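Neural-cadherin (Drosophila melanogaster, PDB 3UBF) mediates calcium-dependent, preferentially homophilic adhesion between cells, here represented by three consecutive cadherin domains of its ectodomain. Local coordinates at residues 7-12 with 92-97; 113-118 with 203-208; 210-215 with 290-295. All coordinates share one frame; numbering follows the deposited sequence.

Contact 1: 7-12 with 92-97; sequences KRIEFT and VIILVK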
loop_
_atom_site.group_PDB
_atom_site.type_symbol
_atom_site.label_atom_id
_atom_site.label_comp_id
_atom_site.label_asym_id
_atom_site.label_seq_id
_atom_site.Cartn_x
_atom_site.Cartn_y
_atom_site.Cartn_z
ATOM N N LYS A 7 -10.109 20.762 30.211
ATOM C CA LYS A 7 -9.691 21.292 28.926
ATOM C C LYS A 7 -9.453 20.122 27.994
ATOM O O LYS A 7 -8.567 19.315 28.238
ATOM C CB LYS A 7 -8.409 22.117 29.078
ATOM C CG LYS A 7 -7.834 22.633 27.771
ATOM C CD LYS A 7 -8.746 23.663 27.137
ATOM C CE LYS A 7 -7.978 24.495 26.134
ATOM N NZ LYS A 7 -8.898 25.400 25.391
ATOM N N ARG A 8 -10.267 20.024 26.951
ATOM C CA ARG A 8 -10.134 18.983 25.938
ATOM C C ARG A 8 -9.721 19.637 24.636
ATOM O O ARG A 8 -10.270 20.668 24.259
ATOM C CB ARG A 8 -11.450 18.239 25.737
ATOM C CG ARG A 8 -11.845 17.379 26.916
ATOM C CD ARG A 8 -13.216 16.741 26.716
ATOM N NE ARG A 8 -13.524 15.787 27.781
ATOM C CZ ARG A 8 -13.050 14.544 27.833
ATOM N NH1 ARG A 8 -12.237 14.092 26.879
ATOM N NH2 ARG A 8 -13.385 13.751 28.843
ATOM N N ILE A 9 -8.742 19.046 23.959
ATOM C CA ILE A 9 -8.240 19.620 22.730
ATOM C C ILE A 9 -7.519 18.550 21.911
ATOM O O ILE A 9 -6.850 17.679 22.461
ATOM C CB ILE A 9 -7.363 20.863 23.033
ATOM C CG1 ILE A 9 -7.246 21.772 21.813
ATOM C CG2 ILE A 9 -6.023 20.464 23.640
ATOM C CD1 ILE A 9 -6.666 23.158 22.134
ATOM N N GLU A 10 -7.686 18.626 20.594
ATOM C CA GLU A 10 -7.161 17.655 19.650
ATOM C C GLU A 10 -5.989 18.246 18.848
ATOM O O GLU A 10 -6.093 19.330 18.269
ATOM C CB GLU A 10 -8.287 17.218 18.704
ATOM C CG GLU A 10 -8.030 15.963 17.868
ATOM C CD GLU A 10 -9.233 15.600 16.998
ATOM O OE1 GLU A 10 -10.342 15.377 17.548
ATOM O OE2 GLU A 10 -9.079 15.544 15.757
ATOM N N PHE A 11 -4.873 17.526 18.839
ATOM C CA PHE A 11 -3.734 17.870 18.002
ATOM C C PHE A 11 -3.166 16.624 17.333
ATOM O O PHE A 11 -3.360 15.507 17.799
ATOM C CB PHE A 11 -2.651 18.596 18.807
ATOM C CG PHE A 11 -3.007 20.005 19.144
ATOM C CD1 PHE A 11 -3.416 20.338 20.432
ATOM C CD2 PHE A 11 -2.984 20.995 18.163
ATOM C CE1 PHE A 11 -3.780 21.638 20.747
ATOM C CE2 PHE A 11 -3.350 22.316 18.471
ATOM C CZ PHE A 11 -3.750 22.634 19.766
ATOM N N THR A 12 -2.479 16.814 16.219
ATOM C CA THR A 12 -1.882 15.681 15.548
ATOM C C THR A 12 -0.554 15.381 16.218
ATOM O O THR A 12 -0.049 16.183 16.987
ATOM C CB THR A 12 -1.680 15.944 14.058
ATOM O OG1 THR A 12 -0.706 16.976 13.893
ATOM C CG2 THR A 12 -3.001 16.356 13.401
ATOM N N VAL A 92 -6.143 18.626 31.865
ATOM C CA VAL A 92 -5.985 18.852 30.434
ATOM C C VAL A 92 -5.810 17.513 29.730
ATOM O O VAL A 92 -4.950 16.697 30.105
ATOM C CB VAL A 92 -4.813 19.803 30.110
ATOM C CG1 VAL A 92 -4.852 20.218 28.640
ATOM C CG2 VAL A 92 -4.849 21.038 30.994
ATOM N N ILE A 93 -6.657 17.282 28.730
ATOM C CA ILE A 93 -6.601 16.067 27.920
ATOM C C ILE A 93 -6.411 16.467 26.473
ATOM O O ILE A 93 -7.347 16.937 25.826
ATOM C CB ILE A 93 -7.891 15.198 28.045
ATOM C CG1 ILE A 93 -8.311 15.013 29.512
ATOM C CG2 ILE A 93 -7.688 13.838 27.384
ATOM C CD1 ILE A 93 -9.571 14.150 29.703
ATOM N N ILE A 94 -5.191 16.304 25.974
ATOM C CA ILE A 94 -4.906 16.535 24.571
ATOM C C ILE A 94 -5.079 15.205 23.868
ATOM O O ILE A 94 -4.258 14.309 24.033
ATOM C CB ILE A 94 -3.460 17.023 24.345
ATOM C CG1 ILE A 94 -3.191 18.338 25.086
ATOM C CG2 ILE A 94 -3.163 17.169 22.843
ATOM C CD1 ILE A 94 -1.702 18.632 25.275
ATOM N N LEU A 95 -6.151 15.060 23.101
ATOM C CA LEU A 95 -6.292 13.893 22.244
ATOM C C LEU A 95 -5.322 14.034 21.076
ATOM O O LEU A 95 -5.414 15.005 20.331
ATOM C CB LEU A 95 -7.724 13.762 21.732
ATOM C CG LEU A 95 -7.975 12.499 20.896
ATOM C CD1 LEU A 95 -7.848 11.223 21.740
ATOM C CD2 LEU A 95 -9.324 12.561 20.174
ATOM N N VAL A 96 -4.390 13.085 20.936
ATOM C CA VAL A 96 -3.374 13.105 19.872
ATOM C C VAL A 96 -3.789 12.198 18.717
ATOM O O VAL A 96 -4.112 11.022 18.902
ATOM C CB VAL A 96 -1.977 12.679 20.394
ATOM C CG1 VAL A 96 -0.924 12.651 19.265
ATOM C CG2 VAL A 96 -1.523 13.592 21.530
ATOM N N LYS A 97 -3.792 12.769 17.523
ATOM C CA LYS A 97 -4.150 12.044 16.318
ATOM C C LYS A 97 -2.896 11.656 15.542
ATOM O O LYS A 97 -2.057 12.502 15.227
ATOM C CB LYS A 97 -5.104 12.877 15.455
ATOM C CG LYS A 97 -6.547 12.350 15.366
ATOM C CD LYS A 97 -7.170 11.976 16.723
ATOM C CE LYS A 97 -8.604 11.425 16.566
ATOM N NZ LYS A 97 -8.737 10.255 15.615
#
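Ile-9 and Ile-94 lie side by side on one face of a parallel strand pair, CG2 of Ile-9 being 3.8 Å from CG1 of Ile-94. The other branch of Ile-94 meets the neighbouring aromatic ring at its edge and in its plane, CG2 lying 4.0 Å from CD1 of Phe-11. With CG beside its own backbone N (chi1 -74°), Phe-11 leans back toward that isoleucine. Phe-24, Val-23 and Trp-58 pack on the face of Ile-9, Phe-11 and Ile-94, where beta-branched and aromatic side chains suit the interior. The pair is the first strand of a cadherin beta-sandwich, 3-12, laid along its last, 88-97, in the fragment's first Greek-key domain. Five backbone hydrogen bonds join the segments, among them Ile-93 N to Lys-7 O at 2.8 Å, nearly straight at 175°. On the opposite face, with Arg-8, Glu-10 and Lys-97 exposed, the packing is looser. The guanidinium of Arg-8 lays one face over CD1 of Ile-93, nearer its outer nitrogens than its centre. Glu-10 rests its CG 3.7 Å from Leu-95 O. OE2 of Glu-10 remains 5.3 Å from NZ of Lys-97, so any attraction is likely weak; long charged chains suit this solvent side.

Contact 2: 113-118 with 203-208; sequences MQAVVQ and LSIVGG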
loop_
_atom_site.group_PDB
_atom_site.type_symbol
_atom_site.label_atom_id
_atom_site.label_comp_id
_atom_site.label_asym_id
_atom_site.label_seq_id
_atom_site.Cartn_x
_atom_site.Cartn_y
_atom_site.Cartn_z
ATOM N N MET A 113 -1.912 -12.277 -6.314
ATOM C CA MET A 113 -0.677 -12.936 -5.948
ATOM C C MET A 113 -0.543 -14.310 -6.584
ATOM O O MET A 113 -1.393 -15.180 -6.393
ATOM C CB MET A 113 -0.599 -13.050 -4.431
ATOM C CG MET A 113 -0.270 -11.740 -3.731
ATOM S SD MET A 113 -0.479 -11.889 -1.947
ATOM C CE MET A 113 -0.212 -10.176 -1.494
ATOM N N GLN A 114 0.532 -14.489 -7.346
ATOM C CA GLN A 114 0.777 -15.739 -8.043
ATOM C C GLN A 114 2.217 -16.208 -7.861
ATOM O O GLN A 114 3.147 -15.420 -7.923
ATOM C CB GLN A 114 0.418 -15.618 -9.523
ATOM C CG GLN A 114 -1.077 -15.547 -9.738
ATOM C CD GLN A 114 -1.515 -15.530 -11.183
ATOM O OE1 GLN A 114 -2.711 -15.469 -11.450
ATOM N NE2 GLN A 114 -0.567 -15.574 -12.123
ATOM N N ALA A 115 2.367 -17.498 -7.601
ATOM C CA ALA A 115 3.647 -18.144 -7.476
ATOM C C ALA A 115 3.537 -19.525 -8.109
ATOM O O ALA A 115 2.444 -19.989 -8.458
ATOM C CB ALA A 115 4.023 -18.279 -6.022
ATOM N N VAL A 116 4.685 -20.177 -8.259
ATOM C CA VAL A 116 4.739 -21.601 -8.577
ATOM C C VAL A 116 5.526 -22.309 -7.487
ATOM O O VAL A 116 6.354 -21.692 -6.806
ATOM C CB VAL A 116 5.407 -21.857 -9.932
ATOM C CG1 VAL A 116 4.482 -21.427 -11.069
ATOM C CG2 VAL A 116 6.768 -21.145 -10.008
ATOM N N VAL A 117 5.273 -23.599 -7.314
ATOM C CA VAL A 117 6.110 -24.403 -6.431
ATOM C C VAL A 117 6.733 -25.566 -7.195
ATOM O O VAL A 117 6.033 -26.353 -7.835
ATOM C CB VAL A 117 5.336 -24.915 -5.195
ATOM C CG1 VAL A 117 4.123 -25.756 -5.606
ATOM C CG2 VAL A 117 6.259 -25.708 -4.288
ATOM N N GLN A 118 8.057 -25.654 -7.120
ATOM C CA GLN A 118 8.836 -26.775 -7.642
ATOM C C GLN A 118 8.153 -28.088 -7.230
ATOM O O GLN A 118 7.679 -28.208 -6.096
ATOM C CB GLN A 118 10.228 -26.692 -7.025
ATOM C CG GLN A 118 11.400 -26.919 -7.959
ATOM C CD GLN A 118 12.633 -27.478 -7.218
ATOM O OE1 GLN A 118 13.018 -26.992 -6.137
ATOM N NE2 GLN A 118 13.247 -28.505 -7.796
ATOM N N LEU A 203 -3.446 -15.885 -2.453
ATOM C CA LEU A 203 -2.187 -16.318 -3.035
ATOM C C LEU A 203 -2.389 -17.690 -3.677
ATOM O O LEU A 203 -2.778 -18.677 -3.017
ATOM C CB LEU A 203 -1.062 -16.324 -1.990
ATOM C CG LEU A 203 0.271 -17.004 -2.352
ATOM C CD1 LEU A 203 0.873 -16.449 -3.637
ATOM C CD2 LEU A 203 1.267 -16.904 -1.218
ATOM N N SER A 204 -2.132 -17.710 -4.980
ATOM C CA SER A 204 -2.267 -18.886 -5.809
ATOM C C SER A 204 -0.882 -19.429 -6.116
ATOM O O SER A 204 -0.071 -18.741 -6.740
ATOM C CB SER A 204 -2.974 -18.521 -7.118
ATOM O OG SER A 204 -2.595 -19.425 -8.142
ATOM N N ILE A 205 -0.616 -20.654 -5.664
ATOM C CA ILE A 205 0.655 -21.328 -5.917
ATOM C C ILE A 205 0.358 -22.563 -6.756
ATOM O O ILE A 205 -0.433 -23.409 -6.354
ATOM C CB ILE A 205 1.347 -21.720 -4.594
ATOM C CG1 ILE A 205 1.495 -20.494 -3.684
ATOM C CG2 ILE A 205 2.699 -22.354 -4.860
ATOM C CD1 ILE A 205 1.779 -20.820 -2.241
ATOM N N VAL A 206 0.943 -22.632 -7.946
ATOM C CA VAL A 206 0.649 -23.716 -8.878
ATOM C C VAL A 206 1.841 -24.675 -8.962
ATOM O O VAL A 206 2.990 -24.239 -9.063
ATOM C CB VAL A 206 0.237 -23.174 -10.275
ATOM C CG1 VAL A 206 0.114 -24.302 -11.311
ATOM C CG2 VAL A 206 -1.077 -22.433 -10.190
ATOM N N GLY A 207 1.581 -25.977 -8.894
ATOM C CA GLY A 207 2.653 -26.955 -9.017
ATOM C C GLY A 207 3.430 -26.811 -10.321
ATOM O O GLY A 207 2.857 -26.871 -11.409
ATOM N N GLY A 208 4.740 -26.596 -10.193
ATOM C CA GLY A 208 5.683 -26.710 -11.302
ATOM C C GLY A 208 5.751 -25.506 -12.212
ATOM O O GLY A 208 6.752 -24.780 -12.230
#
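Val-117 and Ile-205 meet at an oblique angle, CB of the valine 3.7 Å from CG2 of the isoleucine. They belong to the middle cadherin domain, a Greek-key beta-sandwich in which strand 113-117 runs parallel to the last strand, 201-207. The other isoleucine branch, CG1, reaches CB of Ala-115 at 4.1 Å; a residue this small fits where Phe-128 of the facing sheet presses in. Toward the start of both strands, CD1 of Leu-203 packs 3.8 Å from CB of Met-113, whose chain extends beyond CG to Leu-130 and Phe-128. Outward from this core, the other face is more polar. Val-116 sets its CB 3.5 Å from Val-206 O, and Ser-204, its OG anti to the backbone N (chi1 154°), holds a hydroxyl hydrogen-bonded to both the Glu-176 carboxylate and the Arg-210 guanidinium. Ala-115 O is gripped twice, by Val-206 N at 3.1 Å and by the guanidinium of Arg-210, in the loop just beyond strand 201-207. At the strand ends the chain turns through Gly-208, whose positive phi (81°) favours a residue without a side chain. Its N reaches Val-117 O at 2.7 Å, approaching from above the carbonyl plane, 38° out of it.

Contact 3: 210-215 with 290-295; sequences RAPQFY and VTATED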
loop_
_atom_site.group_PDB
_atom_site.type_symbol
_atom_site.label_atom_id
_atom_site.label_comp_id
_atom_site.label_asym_id
_atom_site.label_seq_id
_atom_site.Cartn_x
_atom_site.Cartn_y
_atom_site.Cartn_z
ATOM N N ARG A 210 3.144 -22.409 -14.532
ATOM C CA ARG A 210 1.868 -21.751 -14.815
ATOM C C ARG A 210 2.158 -20.686 -15.863
ATOM O O ARG A 210 3.316 -20.379 -16.129
ATOM C CB ARG A 210 1.282 -21.120 -13.549
ATOM C CG ARG A 210 2.028 -19.856 -13.096
ATOM C CD ARG A 210 1.568 -19.321 -11.736
ATOM N NE ARG A 210 0.139 -19.043 -11.731
ATOM C CZ ARG A 210 -0.637 -19.074 -10.652
ATOM N NH1 ARG A 210 -1.945 -18.804 -10.770
ATOM N NH2 ARG A 210 -0.108 -19.372 -9.464
ATOM N N ALA A 211 1.107 -20.105 -16.432
ATOM C CA ALA A 211 1.248 -19.174 -17.540
ATOM C C ALA A 211 1.682 -17.798 -17.066
ATOM O O ALA A 211 1.499 -17.464 -15.897
ATOM C CB ALA A 211 -0.057 -19.092 -18.312
ATOM N N PRO A 212 2.249 -16.987 -17.976
ATOM C CA PRO A 212 2.708 -15.653 -17.621
ATOM C C PRO A 212 1.563 -14.840 -17.066
ATOM O O PRO A 212 0.402 -15.083 -17.433
ATOM C CB PRO A 212 3.122 -15.046 -18.969
ATOM C CG PRO A 212 3.292 -16.173 -19.882
ATOM C CD PRO A 212 2.328 -17.210 -19.428
ATOM N N GLN A 213 1.890 -13.904 -16.178
ATOM C CA GLN A 213 0.917 -12.969 -15.648
ATOM C C GLN A 213 1.357 -11.559 -15.996
ATOM O O GLN A 213 2.512 -11.164 -15.766
ATOM C CB GLN A 213 0.780 -13.117 -14.140
ATOM C CG GLN A 213 -0.282 -12.229 -13.511
ATOM C CD GLN A 213 -0.345 -12.400 -12.008
ATOM O OE1 GLN A 213 0.608 -12.874 -11.386
ATOM N NE2 GLN A 213 -1.463 -12.025 -11.414
ATOM N N PHE A 214 0.420 -10.806 -16.558
ATOM C CA PHE A 214 0.662 -9.424 -16.897
ATOM C C PHE A 214 0.717 -8.598 -15.627
ATOM O O PHE A 214 0.072 -8.938 -14.636
ATOM C CB PHE A 214 -0.417 -8.917 -17.851
ATOM C CG PHE A 214 -0.225 -9.363 -19.272
ATOM C CD1 PHE A 214 -0.990 -10.398 -19.796
ATOM C CD2 PHE A 214 0.722 -8.746 -20.089
ATOM C CE1 PHE A 214 -0.818 -10.822 -21.128
ATOM C CE2 PHE A 214 0.910 -9.167 -21.429
ATOM C CZ PHE A 214 0.135 -10.201 -21.949
ATOM N N TYR A 215 1.503 -7.524 -15.654
ATOM C CA TYR A 215 1.652 -6.633 -14.492
ATOM C C TYR A 215 0.431 -5.756 -14.237
ATOM O O TYR A 215 0.307 -5.153 -13.176
ATOM C CB TYR A 215 2.955 -5.828 -14.574
ATOM C CG TYR A 215 4.101 -6.588 -13.957
ATOM C CD1 TYR A 215 4.933 -7.392 -14.737
ATOM C CD2 TYR A 215 4.324 -6.549 -12.577
ATOM C CE1 TYR A 215 5.963 -8.112 -14.171
ATOM C CE2 TYR A 215 5.351 -7.263 -12.001
ATOM C CZ TYR A 215 6.169 -8.050 -12.804
ATOM O OH TYR A 215 7.201 -8.777 -12.235
ATOM N N VAL A 290 -3.171 -7.910 -26.359
ATOM C CA VAL A 290 -1.769 -8.285 -26.285
ATOM C C VAL A 290 -1.641 -9.705 -25.742
ATOM O O VAL A 290 -2.273 -10.072 -24.739
ATOM C CB VAL A 290 -0.939 -7.295 -25.434
ATOM C CG1 VAL A 290 0.537 -7.752 -25.369
ATOM C CG2 VAL A 290 -1.042 -5.881 -26.015
ATOM N N THR A 291 -0.829 -10.504 -26.419
ATOM C CA THR A 291 -0.532 -11.847 -25.950
ATOM C C THR A 291 0.924 -11.935 -25.516
ATOM O O THR A 291 1.808 -11.438 -26.210
ATOM C CB THR A 291 -0.861 -12.881 -27.023
ATOM O OG1 THR A 291 -2.231 -12.718 -27.400
ATOM C CG2 THR A 291 -0.648 -14.318 -26.509
ATOM N N ALA A 292 1.147 -12.529 -24.340
ATOM C CA ALA A 292 2.485 -12.894 -23.869
ATOM C C ALA A 292 2.709 -14.390 -24.066
ATOM O O ALA A 292 1.967 -15.208 -23.536
ATOM C CB ALA A 292 2.674 -12.525 -22.404
ATOM N N THR A 293 3.745 -14.740 -24.814
ATOM C CA THR A 293 4.025 -16.129 -25.128
ATOM C C THR A 293 5.405 -16.522 -24.639
ATOM O O THR A 293 6.387 -15.846 -24.922
ATOM C CB THR A 293 3.912 -16.366 -26.639
ATOM O OG1 THR A 293 2.635 -15.892 -27.083
ATOM C CG2 THR A 293 4.051 -17.839 -26.986
ATOM N N GLU A 294 5.458 -17.611 -23.878
ATOM C CA GLU A 294 6.717 -18.239 -23.499
ATOM C C GLU A 294 7.124 -19.195 -24.599
ATOM O O GLU A 294 6.300 -19.968 -25.086
ATOM C CB GLU A 294 6.564 -19.010 -22.189
ATOM C CG GLU A 294 6.422 -18.134 -20.955
ATOM C CD GLU A 294 6.487 -18.919 -19.650
ATOM O OE1 GLU A 294 6.234 -20.144 -19.659
ATOM O OE2 GLU A 294 6.783 -18.294 -18.607
ATOM N N ASP A 295 8.385 -19.133 -25.013
ATOM C CA ASP A 295 8.947 -20.180 -25.878
ATOM C C ASP A 295 9.540 -21.232 -24.952
ATOM O O ASP A 295 10.313 -22.096 -25.382
ATOM C CB ASP A 295 10.011 -19.629 -26.830
ATOM C CG ASP A 295 9.681 -19.895 -28.297
ATOM O OD1 ASP A 295 8.767 -19.214 -28.825
ATOM O OD2 ASP A 295 10.340 -20.761 -28.923
HETATM O O HOH W 1 5.066 -18.036 -16.539
#
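Phe-214 drives the far end of its ring against Ala-292, CZ standing 3.5 Å from the alanine CB. The methyl meets the ring obliquely, whereas C of Thr-291 lies near the ring plane at its edge, 4.0 Å from CZ of Phe-214. Beside it, CE2 of Phe-214 touches CG1 of Val-290 at 4.2 Å. Having CG beside its own backbone N (chi1 -78°), Phe-214 sends the ring toward strand 285-294, and the small Ala-292 suits a place where the aromatic tip comes so close. Replacing Phe-214 by an alanine would probably open a gap over Ala-292 and Val-290 and deprive the two sheets of an apolar bridge.

Two residues earlier, Pro-212 turns its ring toward the same strand. Its CG lies 3.8 Å from CG of Glu-294, the two side chains crossing at a slant, and its CB is 4.3 Å from the Ala-292 methyl. The rigid proline ring offers a compact apolar surface to the aliphatic part of the glutamate, which extends beyond CG and takes the carboxylate past it. There a water donates to OE2 of Glu-294 at 2.7 Å and to Arg-210 O at 3.0 Å, a polar link outside the apolar patch; Ser-240 also bonds to OE2.

In this third cadherin domain, strand 213-214 is the outermost strand of one sheet of the sandwich and 285-294 an inner strand of the other. Phe-214 is flanked by Ile-236 and Ala-238 of strand 232-239 and by Val-303 of strand 300-310, while Ile-246 of strand 246-253 packs on both Pro-212 and Ala-292.

From the N terminus, contact 1 closes the first cadherin domain by joining its opening strand to its last. The chain then passes on to the second domain, where contact 2 does the same for strands 113-117 and 201-207, and to the third, where contact 3 instead joins the two sheets. The three loops run in series, none nested or crossed. Contact 1 stands alone, its centre about 49 Å from that of contact 2. Contacts 2 and 3 touch, with centres about 15 Å apart: Arg-210, in the loop between strands 201-207 and 213-214, joins the two contacts, and Gln-114 packs against Gln-213. This direct protein junction is consistent with a calcium-free linker.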